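Local coordinates for protein NADP-dependent alcohol dehydrogenase (Entamoeba histolytica, PDB 2OUI) that catalyses the NADP-dependent interconversion of alcohols with aldehydes or ketones, probably at its bound zinc ion, and assembles as a tetramer, at residues G3-G8 with G13-K18; T43-A48 with A333-K338; E225-A230 with K234-V239; T169-G174 with V253-P258; K80-A85 with V300-L305. The protein carries 1 engineered substitution. All coordinates share one frame; numbering follows the deposited sequence.

Contact 1: residues G3-G8 with G13-K18; sequences GLAMLG and GWIEKK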
# COMPACT_ATOMS: atom_id res chain seq x y z
N GLY A 3 33.49 20.98 -20.89
CA GLY A 3 32.28 20.13 -20.78
C GLY A 3 31.60 20.05 -22.14
O GLY A 3 31.76 20.95 -22.98
N LEU A 4 30.85 18.97 -22.37
CA LEU A 4 30.12 18.80 -23.62
C LEU A 4 28.70 19.27 -23.36
O LEU A 4 28.02 18.70 -22.49
CB LEU A 4 30.11 17.33 -24.06
CG LEU A 4 29.30 17.11 -25.35
CD1 LEU A 4 29.97 17.81 -26.49
CD2 LEU A 4 29.15 15.63 -25.64
N ALA A 5 28.25 20.30 -24.10
CA ALA A 5 27.00 21.01 -23.80
C ALA A 5 25.95 20.99 -24.92
O ALA A 5 26.30 20.83 -26.09
CB ALA A 5 27.28 22.45 -23.44
N MET A 6 24.68 21.16 -24.54
CA MET A 6 23.61 21.52 -25.47
C MET A 6 23.70 23.02 -25.65
O MET A 6 23.47 23.78 -24.70
CB MET A 6 22.24 21.18 -24.87
CG MET A 6 21.06 21.65 -25.71
SD MET A 6 19.56 21.01 -24.97
CE MET A 6 18.36 21.76 -26.08
N LEU A 7 24.06 23.45 -26.85
CA LEU A 7 24.23 24.86 -27.14
C LEU A 7 22.91 25.48 -27.58
O LEU A 7 22.71 26.69 -27.48
CB LEU A 7 25.28 25.04 -28.22
CG LEU A 7 26.63 24.34 -27.98
CD1 LEU A 7 27.54 24.56 -29.17
CD2 LEU A 7 27.26 24.84 -26.70
N GLY A 8 22.02 24.64 -28.08
CA GLY A 8 20.69 25.06 -28.51
C GLY A 8 19.99 23.80 -28.97
O GLY A 8 20.64 22.75 -29.08
N GLY A 13 28.32 20.85 -28.47
CA GLY A 13 29.73 21.13 -28.64
C GLY A 13 30.41 21.35 -27.29
O GLY A 13 29.76 21.52 -26.27
N TRP A 14 31.74 21.33 -27.31
CA TRP A 14 32.53 21.55 -26.10
C TRP A 14 32.59 23.04 -25.76
O TRP A 14 32.86 23.87 -26.63
CB TRP A 14 33.94 20.98 -26.29
CG TRP A 14 33.89 19.49 -26.42
CD1 TRP A 14 33.74 18.78 -27.58
CD2 TRP A 14 33.89 18.53 -25.35
NE1 TRP A 14 33.68 17.42 -27.29
CE2 TRP A 14 33.77 17.24 -25.94
CE3 TRP A 14 34.02 18.63 -23.94
CZ2 TRP A 14 33.75 16.05 -25.18
CZ3 TRP A 14 34.01 17.44 -23.17
CH2 TRP A 14 33.88 16.17 -23.81
N ILE A 15 32.36 23.35 -24.50
CA ILE A 15 32.46 24.72 -23.99
C ILE A 15 33.30 24.76 -22.71
O ILE A 15 33.61 23.72 -22.12
CB ILE A 15 31.05 25.34 -23.70
CG1 ILE A 15 30.33 24.57 -22.60
CG2 ILE A 15 30.21 25.39 -25.01
CD1 ILE A 15 29.03 25.18 -22.11
N GLU A 16 33.66 25.96 -22.27
CA GLU A 16 34.39 26.16 -21.01
C GLU A 16 33.45 26.80 -19.99
O GLU A 16 32.71 27.74 -20.31
CB GLU A 16 35.61 27.05 -21.22
CG GLU A 16 36.65 26.50 -22.18
CD GLU A 16 37.63 25.54 -21.53
OE1 GLU A 16 37.50 25.25 -20.31
OE2 GLU A 16 38.56 25.07 -22.24
N LYS A 17 33.46 26.25 -18.78
CA LYS A 17 32.63 26.73 -17.70
C LYS A 17 33.54 26.84 -16.48
O LYS A 17 34.58 26.17 -16.40
CB LYS A 17 31.46 25.76 -17.44
CG LYS A 17 30.49 25.63 -18.62
CD LYS A 17 29.07 25.30 -18.22
CE LYS A 17 28.17 26.53 -18.29
NZ LYS A 17 26.80 26.17 -17.87
N LYS A 18 33.19 27.74 -15.57
CA LYS A 18 33.96 27.86 -14.34
C LYS A 18 33.72 26.60 -13.50
O LYS A 18 32.65 25.98 -13.56
CB LYS A 18 33.59 29.13 -13.57
CG LYS A 18 32.27 29.07 -12.81
CD LYS A 18 32.24 30.15 -11.72
CE LYS A 18 31.20 29.83 -10.66
NZ LYS A 18 30.99 30.97 -9.72
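Trp14 lies against Gly3 and Leu4 across a tight, non-hydrogen-bonded pairing in which the CA atoms of Leu4 and Trp14 come within 4.4 Å. Trp14 CB lies near Gly3 O. With CG anti to the carbonyl carbon (chi1 -65°), the indole folds back toward strand 2-8. CE3 then meets Gly3 C obliquely at 3.3 Å, and CZ3 follows the backbone on to Leu4 N at 3.6 Å. Out at CH2 and CZ2 one face of the ring is turned to Leu4 CB, which stands 3.8 Å from the centroid of the six-membered ring and 5° off its normal, a CH-pi contact. On the pyrrole side, NE1 is 3.8 Å from Leu4 CD1, while its N-H is bonded to Glu331 of helix 329-339. All this decorates a beta hairpin, strands 2-8 and 11-16, whose second strand is one of the two outer strands of a three-stranded antiparallel sheet within this chain. Gly3 and Ile15 exchange two backbone hydrogen bonds, as do Ala5 and Gly13, and the short strand segments are strongly twisted, their directions 111° apart. The other face carries Ala5 and Ile15. Here Ile15 CD1 rests on Ala5 CB at 3.5 Å, and the Leu7 and Ile15 side chains slide past each other in opposite directions, with Leu7 CD2 and Ile15 CG2 pressed to 3.4 Å, closer than ordinary carbon contact.

Contact 2: residues T43-A48 with A333-K338; sequences TVWAGA and ALMLMK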
# COMPACT_ATOMS: atom_id res chain seq x y z
N THR A 43 16.17 15.54 -25.40
CA THR A 43 16.39 16.91 -24.93
C THR A 43 17.02 17.79 -26.00
O THR A 43 16.54 18.90 -26.26
CB THR A 43 17.21 16.88 -23.61
OG1 THR A 43 16.47 16.15 -22.64
CG2 THR A 43 17.52 18.30 -23.11
N VAL A 44 18.10 17.30 -26.63
CA VAL A 44 18.83 18.10 -27.64
C VAL A 44 18.10 18.17 -28.99
O VAL A 44 17.84 19.26 -29.51
CB VAL A 44 20.29 17.60 -27.86
CG1 VAL A 44 20.98 18.36 -29.00
CG2 VAL A 44 21.11 17.70 -26.57
N TRP A 45 17.77 17.02 -29.57
CA TRP A 45 17.32 17.06 -30.97
C TRP A 45 15.79 17.17 -31.11
O TRP A 45 15.30 17.64 -32.13
CB TRP A 45 17.92 15.92 -31.82
CG TRP A 45 19.41 16.12 -32.11
CD1 TRP A 45 19.97 16.86 -33.12
CD2 TRP A 45 20.51 15.55 -31.38
NE1 TRP A 45 21.34 16.79 -33.07
CE2 TRP A 45 21.70 16.00 -32.00
CE3 TRP A 45 20.60 14.70 -30.26
CZ2 TRP A 45 22.96 15.63 -31.54
CZ3 TRP A 45 21.85 14.34 -29.80
CH2 TRP A 45 23.01 14.81 -30.44
N ALA A 46 15.05 16.77 -30.07
CA ALA A 46 13.59 16.89 -30.08
C ALA A 46 13.09 18.12 -29.32
O ALA A 46 11.94 18.53 -29.48
CB ALA A 46 12.92 15.59 -29.49
N GLY A 47 13.96 18.72 -28.50
CA GLY A 47 13.57 19.86 -27.66
C GLY A 47 12.45 19.52 -26.68
O GLY A 47 11.67 20.39 -26.29
N ALA A 48 12.43 18.25 -26.26
CA ALA A 48 11.33 17.63 -25.49
C ALA A 48 11.04 18.26 -24.13
O ALA A 48 9.93 18.09 -23.59
CB ALA A 48 11.57 16.12 -25.34
N ALA A 333 30.24 8.76 -27.96
CA ALA A 333 29.30 7.89 -27.30
C ALA A 333 27.88 8.45 -27.39
O ALA A 333 26.93 7.70 -27.63
CB ALA A 333 29.69 7.68 -25.85
N LEU A 334 27.72 9.76 -27.22
CA LEU A 334 26.37 10.33 -27.28
C LEU A 334 25.80 10.22 -28.69
O LEU A 334 24.61 9.93 -28.86
CB LEU A 334 26.34 11.79 -26.80
CG LEU A 334 24.98 12.51 -26.83
CD1 LEU A 334 23.90 11.81 -25.99
CD2 LEU A 334 25.16 13.98 -26.41
N MET A 335 26.65 10.41 -29.69
CA MET A 335 26.23 10.28 -31.10
C MET A 335 25.72 8.89 -31.48
O MET A 335 24.83 8.77 -32.34
CB MET A 335 27.35 10.71 -32.04
CG MET A 335 27.62 12.21 -32.03
SD MET A 335 26.12 13.22 -32.20
CE MET A 335 26.85 14.75 -32.74
N LEU A 336 26.25 7.86 -30.83
CA LEU A 336 25.74 6.49 -30.96
C LEU A 336 24.30 6.37 -30.49
O LEU A 336 23.52 5.64 -31.09
CB LEU A 336 26.59 5.49 -30.15
CG LEU A 336 27.92 4.97 -30.71
CD1 LEU A 336 28.59 4.08 -29.66
CD2 LEU A 336 27.70 4.21 -31.99
N MET A 337 23.95 7.07 -29.41
CA MET A 337 22.60 6.99 -28.85
C MET A 337 21.59 7.63 -29.78
O MET A 337 20.39 7.26 -29.77
CB MET A 337 22.52 7.66 -27.47
CG MET A 337 23.44 7.06 -26.42
SD MET A 337 23.25 5.28 -26.21
CE MET A 337 21.91 5.17 -25.04
N LYS A 338 22.08 8.59 -30.56
CA LYS A 338 21.27 9.30 -31.54
C LYS A 338 21.11 8.43 -32.79
O LYS A 338 20.00 8.24 -33.27
CB LYS A 338 21.94 10.63 -31.93
CG LYS A 338 21.05 11.52 -32.80
CD LYS A 338 21.87 12.48 -33.65
CE LYS A 338 20.98 13.49 -34.37
NZ LYS A 338 19.69 12.91 -34.79
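Trp45 and Lys338 bridge two helices whose backbones stay well apart, 8.7 Å between the CA atoms of these two residues, with Trp45 in a wider pi-type turn just before Gly47 leaves the helix with positive phi. Side chains alone make the junction. Lys338 leaves helix 329-339 with CG anti to its backbone N (chi1 -172°) and stays extended until a bend at chi4, so the chain reaches across the indole at about a right angle to the Trp45 side chain. CG and CD pass over the benzene part, and CE settles over the five-membered ring, 3.5 Å from its centroid and 8° off the normal. NZ follows over the same ring at 4.2 Å from the centroid. Val44 CG1, from the same turn as the tryptophan, sits over the opposite face, so the indole is sandwiched. Met335, one turn earlier on the lysine's helix, brings SD to 3.9 Å from Trp45 CH2. It approaches obliquely, as a Met-aromatic contact. Ile12 of strand 11-16 touches both Trp45 and Met335, tying the pair to the N-terminal hairpin. The chemistry is that of a cation-pi pair at the protein surface: the indole face probably stabilises the ammonium group, while the lysine methylenes add CH-pi and apolar contact to the same ring.

Contact 3: residues E225-A230 with K234-V239; sequences EQILKA and KGVDKV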
# COMPACT_ATOMS: atom_id res chain seq x y z
N GLU A 225 -2.13 -8.33 -30.68
CA GLU A 225 -2.71 -9.58 -31.13
C GLU A 225 -1.82 -10.78 -30.74
O GLU A 225 -2.31 -11.81 -30.29
CB GLU A 225 -2.95 -9.55 -32.64
CG GLU A 225 -3.97 -8.50 -33.09
CD GLU A 225 -5.42 -8.82 -32.67
OE1 GLU A 225 -5.86 -9.98 -32.81
OE2 GLU A 225 -6.12 -7.88 -32.22
N GLN A 226 -0.51 -10.62 -30.87
CA GLN A 226 0.42 -11.69 -30.52
C GLN A 226 0.32 -12.08 -29.03
O GLN A 226 0.35 -13.27 -28.69
CB GLN A 226 1.85 -11.26 -30.82
CG GLN A 226 2.27 -11.34 -32.28
CD GLN A 226 3.77 -11.17 -32.42
OE1 GLN A 226 4.27 -10.18 -32.98
NE2 GLN A 226 4.51 -12.12 -31.86
N ILE A 227 0.25 -11.07 -28.17
CA ILE A 227 0.20 -11.30 -26.72
C ILE A 227 -1.18 -11.84 -26.31
O ILE A 227 -1.26 -12.71 -25.43
CB ILE A 227 0.59 -10.02 -25.94
CG1 ILE A 227 2.12 -9.86 -26.04
CG2 ILE A 227 0.14 -10.11 -24.46
CD1 ILE A 227 2.61 -8.47 -25.85
N LEU A 228 -2.24 -11.34 -26.94
CA LEU A 228 -3.57 -11.89 -26.68
C LEU A 228 -3.69 -13.33 -27.14
O LEU A 228 -4.30 -14.16 -26.45
CB LEU A 228 -4.65 -11.04 -27.33
CG LEU A 228 -4.85 -9.65 -26.71
CD1 LEU A 228 -5.87 -8.87 -27.54
CD2 LEU A 228 -5.27 -9.73 -25.23
N LYS A 229 -3.13 -13.66 -28.29
CA LYS A 229 -3.07 -15.04 -28.73
C LYS A 229 -2.27 -15.90 -27.75
O LYS A 229 -2.69 -17.02 -27.44
CB LYS A 229 -2.49 -15.17 -30.14
CG LYS A 229 -3.56 -15.15 -31.20
CD LYS A 229 -3.08 -14.52 -32.50
CE LYS A 229 -4.28 -14.04 -33.32
NZ LYS A 229 -3.91 -13.37 -34.60
N ALA A 230 -1.14 -15.39 -27.28
CA ALA A 230 -0.26 -16.16 -26.40
C ALA A 230 -0.89 -16.40 -25.03
O ALA A 230 -0.48 -17.32 -24.32
CB ALA A 230 1.11 -15.48 -26.23
N LYS A 234 -6.78 -13.64 -22.68
CA LYS A 234 -6.99 -13.08 -21.32
C LYS A 234 -6.11 -11.88 -20.95
O LYS A 234 -6.41 -11.17 -20.00
CB LYS A 234 -6.97 -14.16 -20.23
CG LYS A 234 -5.72 -15.02 -20.13
CD LYS A 234 -6.10 -16.44 -19.62
CE LYS A 234 -4.87 -17.28 -19.20
NZ LYS A 234 -3.97 -17.71 -20.32
N GLY A 235 -5.06 -11.65 -21.73
CA GLY A 235 -4.16 -10.52 -21.50
C GLY A 235 -3.13 -10.86 -20.44
O GLY A 235 -3.12 -11.97 -19.90
N VAL A 236 -2.26 -9.90 -20.14
CA VAL A 236 -1.22 -10.08 -19.14
C VAL A 236 -1.62 -9.41 -17.84
O VAL A 236 -2.55 -8.59 -17.83
CB VAL A 236 0.14 -9.50 -19.64
CG1 VAL A 236 0.58 -10.19 -20.91
CG2 VAL A 236 0.05 -7.97 -19.86
N ASP A 237 -0.93 -9.73 -16.74
CA ASP A 237 -1.28 -9.17 -15.42
C ASP A 237 -0.83 -7.73 -15.25
O ASP A 237 -1.58 -6.91 -14.70
CB ASP A 237 -0.66 -10.02 -14.30
CG ASP A 237 -1.21 -11.43 -14.28
OD1 ASP A 237 -2.44 -11.60 -14.29
OD2 ASP A 237 -0.42 -12.39 -14.29
N LYS A 238 0.41 -7.44 -15.66
CA LYS A 238 1.04 -6.12 -15.45
C LYS A 238 1.87 -5.78 -16.71
O LYS A 238 2.33 -6.67 -17.42
CB LYS A 238 1.99 -6.17 -14.25
CG LYS A 238 1.35 -6.68 -12.92
CD LYS A 238 0.28 -5.73 -12.33
CE LYS A 238 -0.66 -6.49 -11.38
NZ LYS A 238 0.06 -7.16 -10.27
N VAL A 239 2.06 -4.49 -16.95
CA VAL A 239 2.80 -4.02 -18.13
C VAL A 239 3.78 -2.91 -17.71
O VAL A 239 3.42 -2.00 -16.96
CB VAL A 239 1.85 -3.47 -19.24
CG1 VAL A 239 2.66 -2.87 -20.39
CG2 VAL A 239 0.91 -4.55 -19.76
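Ile227 and Val236 meet branch to branch, Ile227 CG2 against Val236 CG1 at 3.6 Å, and the two side chains cross obliquely. Each presents one methyl group to the other. On Ile227 that methyl is the short branch, placed anti to the backbone N, while CG1 and CD1 form the other branch and make no contact with Val236. On Val236 the touching methyl is the one anti to the carbonyl carbon (chi1 -60°). Beside this pair, Leu228 makes a looser contact of another kind. Its CB does not aim at the opposite segment, but the end of the side chain curls nearer, and CD2 comes to rest against bare backbone, 4.0 Å from both CA and N of Gly235. Gly235 takes a positive phi of 83°, a backbone shape that glycine adopts readily, and it is here that the chain turns out of the loop and toward the strand. The CA atoms of Leu228 and Gly235 are 5.4 Å apart, the closest pair of CA atoms across the two segments. This side of the contact is reinforced from the connecting loop, where the hydroxyl of Thr231 receives the Gly235 N-H and is also hydrogen-bonded to Ile227 O. The whole is the end of a helix-to-strand connection in a Rossmann fold: helix 223-230 makes the crossover from the edge strand 214-216 to strand 236-241. Ile227 also touches Val197 and Cys171 of the parallel sheet and Met255 of helix 248-255, and Val236 touches Phe195, so the helix packs on the sheet beside helix 248-255.

Contact 4: residues T169-G174 with V253-P258; sequences TVCVIG and VKMIKP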
# COMPACT_ATOMS: atom_id res chain seq x y z
N THR A 169 2.22 -12.63 -14.82
CA THR A 169 2.64 -12.64 -16.21
C THR A 169 2.77 -11.15 -16.60
O THR A 169 1.83 -10.37 -16.43
CB THR A 169 1.59 -13.36 -17.07
OG1 THR A 169 1.55 -14.75 -16.70
CG2 THR A 169 1.90 -13.25 -18.58
N VAL A 170 3.92 -10.78 -17.13
CA VAL A 170 4.24 -9.37 -17.30
C VAL A 170 4.63 -9.15 -18.75
O VAL A 170 5.22 -10.06 -19.38
CB VAL A 170 5.42 -8.96 -16.36
CG1 VAL A 170 5.98 -7.54 -16.68
CG2 VAL A 170 4.99 -9.05 -14.85
N CYS A 171 4.32 -7.97 -19.28
CA CYS A 171 4.88 -7.56 -20.58
C CYS A 171 5.73 -6.31 -20.38
O CYS A 171 5.27 -5.36 -19.75
CB CYS A 171 3.77 -7.25 -21.58
SG CYS A 171 4.42 -6.79 -23.21
N VAL A 172 6.96 -6.33 -20.88
CA VAL A 172 7.79 -5.12 -20.95
C VAL A 172 7.81 -4.65 -22.40
O VAL A 172 8.22 -5.41 -23.29
CB VAL A 172 9.24 -5.43 -20.51
CG1 VAL A 172 10.10 -4.17 -20.67
CG2 VAL A 172 9.27 -5.93 -19.07
N ILE A 173 7.32 -3.43 -22.65
CA ILE A 173 7.31 -2.89 -24.02
C ILE A 173 8.48 -1.92 -24.16
O ILE A 173 8.50 -0.86 -23.53
CB ILE A 173 5.98 -2.18 -24.36
CG1 ILE A 173 4.80 -3.10 -24.10
CG2 ILE A 173 5.99 -1.72 -25.82
CD1 ILE A 173 3.43 -2.42 -24.15
N GLY A 174 9.46 -2.32 -24.97
CA GLY A 174 10.61 -1.50 -25.26
C GLY A 174 11.76 -2.10 -24.52
O GLY A 174 11.76 -2.15 -23.29
N VAL A 253 -2.85 -0.85 -22.63
CA VAL A 253 -4.20 -0.95 -22.12
C VAL A 253 -4.93 -2.11 -22.81
O VAL A 253 -5.74 -2.79 -22.19
CB VAL A 253 -4.99 0.36 -22.35
CG1 VAL A 253 -6.51 0.18 -22.10
CG2 VAL A 253 -4.39 1.50 -21.51
N LYS A 254 -4.64 -2.33 -24.10
CA LYS A 254 -5.37 -3.37 -24.85
C LYS A 254 -4.89 -4.79 -24.49
O LYS A 254 -5.63 -5.76 -24.66
CB LYS A 254 -5.29 -3.14 -26.35
CG LYS A 254 -6.02 -1.85 -26.83
CD LYS A 254 -5.73 -1.57 -28.30
CE LYS A 254 -6.39 -0.26 -28.70
NZ LYS A 254 -6.24 0.03 -30.17
N MET A 255 -3.65 -4.92 -24.01
CA MET A 255 -3.13 -6.25 -23.70
C MET A 255 -3.25 -6.65 -22.23
O MET A 255 -2.98 -7.81 -21.90
CB MET A 255 -1.65 -6.36 -24.10
CG MET A 255 -0.79 -5.53 -23.20
SD MET A 255 0.97 -5.79 -23.59
CE MET A 255 1.09 -5.06 -25.24
N ILE A 256 -3.67 -5.71 -21.38
CA ILE A 256 -3.65 -5.91 -19.93
C ILE A 256 -5.03 -6.27 -19.38
O ILE A 256 -6.06 -5.80 -19.88
CB ILE A 256 -3.06 -4.68 -19.19
CG1 ILE A 256 -2.47 -5.08 -17.83
CG2 ILE A 256 -4.07 -3.53 -19.09
CD1 ILE A 256 -1.74 -3.92 -17.13
N LYS A 257 -5.05 -7.13 -18.37
CA LYS A 257 -6.31 -7.50 -17.71
C LYS A 257 -6.89 -6.29 -16.96
O LYS A 257 -6.12 -5.39 -16.59
CB LYS A 257 -6.01 -8.57 -16.64
CG LYS A 257 -5.61 -9.91 -17.21
CD LYS A 257 -5.21 -10.86 -16.06
CE LYS A 257 -4.93 -12.26 -16.58
NZ LYS A 257 -4.52 -13.11 -15.41
N PRO A 258 -8.20 -6.31 -16.63
CA PRO A 258 -8.72 -5.30 -15.72
C PRO A 258 -8.19 -5.54 -14.31
O PRO A 258 -7.84 -6.68 -13.98
CB PRO A 258 -10.23 -5.56 -15.73
CG PRO A 258 -10.34 -7.04 -16.03
CD PRO A 258 -9.26 -7.26 -17.06
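This contact belongs to the Rossmann fold of the coenzyme-binding part, where Met255 at the end of helix 248-255 packs onto the inner strand 170-173 of the parallel sheet. That strand is the first of the fold and runs into Gly174, which opens a GxGxxG pattern consistent with a dinucleotide-binding turn. Cys171 and Ile173 stand two apart on the strand, so both point to the same face, and Met255 spans them with its thioether. Its CG sits between the backbone N and the carbonyl carbon (chi1 70°), a crowded position, and the extended second torsion carries SD on to the strand. Met255 SD arrives at Cys171, 3.6 Å from SG and 3.7 Å from CB. The two sulfurs touch as apolar neighbours. All three residues are buried, and Ile227 of helix 223-230 and Val239 of strand 236-241 close in around the methionine. Just past the helix the surroundings turn polar: Lys257 makes a salt bridge to Asp237 in its own chain and another to Glu93 of a third subunit, so this corner of the Rossmann domain also takes part in the tetramer. Back in the core, Met255 bends at its last torsion (chi3 67°), turning the methyl from the cysteine to the isoleucine. Ile173 reaches out to meet it tip to tip, CD1 to Met255 CE at 3.7 Å.

Contact 5: residues K80-A85 with V300-L305; sequences KVIVPA and VRMEKL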
# COMPACT_ATOMS: atom_id res chain seq x y z
N LYS A 80 35.76 7.22 -4.12
CA LYS A 80 35.17 6.86 -5.40
C LYS A 80 33.69 6.57 -5.16
O LYS A 80 33.33 5.88 -4.21
CB LYS A 80 35.91 5.67 -6.02
CG LYS A 80 37.38 6.03 -6.33
CD LYS A 80 38.13 4.90 -7.01
CE LYS A 80 39.61 5.29 -7.09
NZ LYS A 80 40.48 4.16 -7.52
N VAL A 81 32.83 7.13 -6.02
CA VAL A 81 31.39 7.15 -5.73
C VAL A 81 30.58 6.80 -6.97
O VAL A 81 31.01 7.04 -8.11
CB VAL A 81 30.90 8.55 -5.24
CG1 VAL A 81 31.43 8.85 -3.83
CG2 VAL A 81 31.36 9.68 -6.21
N ILE A 82 29.39 6.27 -6.71
CA ILE A 82 28.38 6.05 -7.72
C ILE A 82 27.48 7.29 -7.66
O ILE A 82 26.91 7.63 -6.61
CB ILE A 82 27.54 4.79 -7.39
CG1 ILE A 82 28.42 3.53 -7.41
CG2 ILE A 82 26.46 4.59 -8.41
CD1 ILE A 82 27.75 2.32 -6.71
N VAL A 83 27.34 7.97 -8.78
CA VAL A 83 26.53 9.18 -8.82
C VAL A 83 25.15 8.85 -9.40
O VAL A 83 25.06 8.42 -10.56
CB VAL A 83 27.19 10.28 -9.68
CG1 VAL A 83 26.41 11.60 -9.54
CG2 VAL A 83 28.68 10.49 -9.27
N PRO A 84 24.07 9.04 -8.61
CA PRO A 84 22.74 8.75 -9.18
C PRO A 84 22.34 9.85 -10.17
O PRO A 84 22.75 10.99 -9.98
CB PRO A 84 21.81 8.75 -7.96
CG PRO A 84 22.51 9.69 -6.95
CD PRO A 84 24.01 9.52 -7.22
N ALA A 85 21.58 9.52 -11.22
CA ALA A 85 21.13 10.56 -12.16
C ALA A 85 20.26 11.58 -11.42
O ALA A 85 20.26 12.76 -11.77
CB ALA A 85 20.32 9.95 -13.33
N VAL A 300 20.84 5.97 -1.02
CA VAL A 300 20.25 4.72 -0.54
C VAL A 300 19.85 3.84 -1.73
O VAL A 300 20.16 2.64 -1.75
CB VAL A 300 19.12 4.97 0.49
CG1 VAL A 300 18.31 3.69 0.75
CG2 VAL A 300 19.74 5.50 1.80
N ARG A 301 19.17 4.43 -2.71
CA ARG A 301 18.78 3.74 -3.93
C ARG A 301 19.99 3.07 -4.60
O ARG A 301 19.95 1.91 -5.00
CB ARG A 301 18.11 4.74 -4.89
CG ARG A 301 17.60 4.16 -6.23
CD ARG A 301 16.44 3.18 -5.98
NE ARG A 301 15.79 2.78 -7.24
CZ ARG A 301 14.70 2.04 -7.33
NH1 ARG A 301 14.07 1.59 -6.23
NH2 ARG A 301 14.21 1.77 -8.52
N MET A 302 21.09 3.82 -4.71
CA MET A 302 22.33 3.26 -5.29
C MET A 302 22.89 2.13 -4.48
O MET A 302 23.33 1.12 -5.04
CB MET A 302 23.39 4.36 -5.46
CG MET A 302 23.00 5.46 -6.45
SD MET A 302 22.72 4.92 -8.17
CE MET A 302 20.90 4.78 -8.23
N GLU A 303 22.90 2.27 -3.15
CA GLU A 303 23.49 1.24 -2.28
C GLU A 303 22.70 -0.07 -2.35
O GLU A 303 23.31 -1.15 -2.38
CB GLU A 303 23.55 1.73 -0.83
CG GLU A 303 24.47 2.90 -0.61
CD GLU A 303 24.36 3.46 0.81
OE1 GLU A 303 23.49 3.00 1.60
OE2 GLU A 303 25.16 4.37 1.14
N LYS A 304 21.36 0.04 -2.36
CA LYS A 304 20.44 -1.12 -2.47
C LYS A 304 20.69 -1.87 -3.76
O LYS A 304 20.88 -3.09 -3.75
CB LYS A 304 18.97 -0.69 -2.47
CG LYS A 304 18.53 0.16 -1.29
CD LYS A 304 18.52 -0.61 -0.04
CE LYS A 304 17.15 -1.17 0.20
NZ LYS A 304 17.20 -1.60 1.62
N LEU A 305 20.67 -1.13 -4.87
CA LEU A 305 20.83 -1.74 -6.20
C LEU A 305 22.25 -2.32 -6.35
O LEU A 305 22.43 -3.44 -6.84
CB LEU A 305 20.54 -0.71 -7.29
CG LEU A 305 19.07 -0.25 -7.31
CD1 LEU A 305 18.88 0.76 -8.41
CD2 LEU A 305 18.16 -1.45 -7.51
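Met302 fills the tight part of this contact, laid against Ile82 and Pro84 with its whole thioether. Its side chain does not reach straight out: CG is anti to the carbonyl carbon (chi1 -64°), then the chain bends at chi2 (-62°) and again at chi3, so it folds over the strand end as a compact hook. CG sits 3.8 Å from Pro84 CB, SD is 3.9 Å from that same carbon, and the terminal CE stays beside it at 4.1 Å. SD also meets Ile82 CG2 at 3.8 Å, the two side chains lying aslant. The Ile82 methyl in use is the branch anti to the backbone N, while its CG1 arm leads elsewhere, and Pro84 offers the CB corner of its ring. The three residues are buried, and the backbones approach to 6.7 Å between Pro84 CA and Met302 CA. Strand 80-83 falls in the GroES-like range of this medium-chain dehydrogenase and helix 298-310 in the zinc-binding dehydrogenase range, and this apolar packing is consistent with a junction between the catalytic and coenzyme-binding parts; Pro84 is about 11 Å from the zinc ion at its nearest side-chain atom, and its neighbour Ala85 touches the zinc ligand His59. Away from this packing, Arg301, Glu303 and Lys304 are partly exposed, while Leu305 is buried against helix 148-161. Arg301 turns away to a salt bridge with Glu160, and Glu303 pairs with Arg299. Lys304 points to another chain, where its NZ forms a salt bridge with Asp168 of a second subunit.

Contacts 3 and 4 form one cluster, their centres 6 Å apart on the parallel sheet of the Rossmann fold, joined through Asp237, which is held by both Thr169 and Lys257. Contacts 1 and 2 make a second group with centres about 15 Å apart, touching where Met6 meets Thr43 and Val44. The groups lie far apart, contacts 1 and 3 about 46 Å between centres. Contact 5 stands apart from both, its centre 26 Å from that of contact 1 and 30 Å from that of contact 4. Along the chain contact 1 closes first; contact 2 then spans nearly everything that follows, with contacts 5, 4 and 3 successively enclosed. Contacts 2 and 5 thus join segments distant in sequence, while 3 and 4 stay within the Rossmann part.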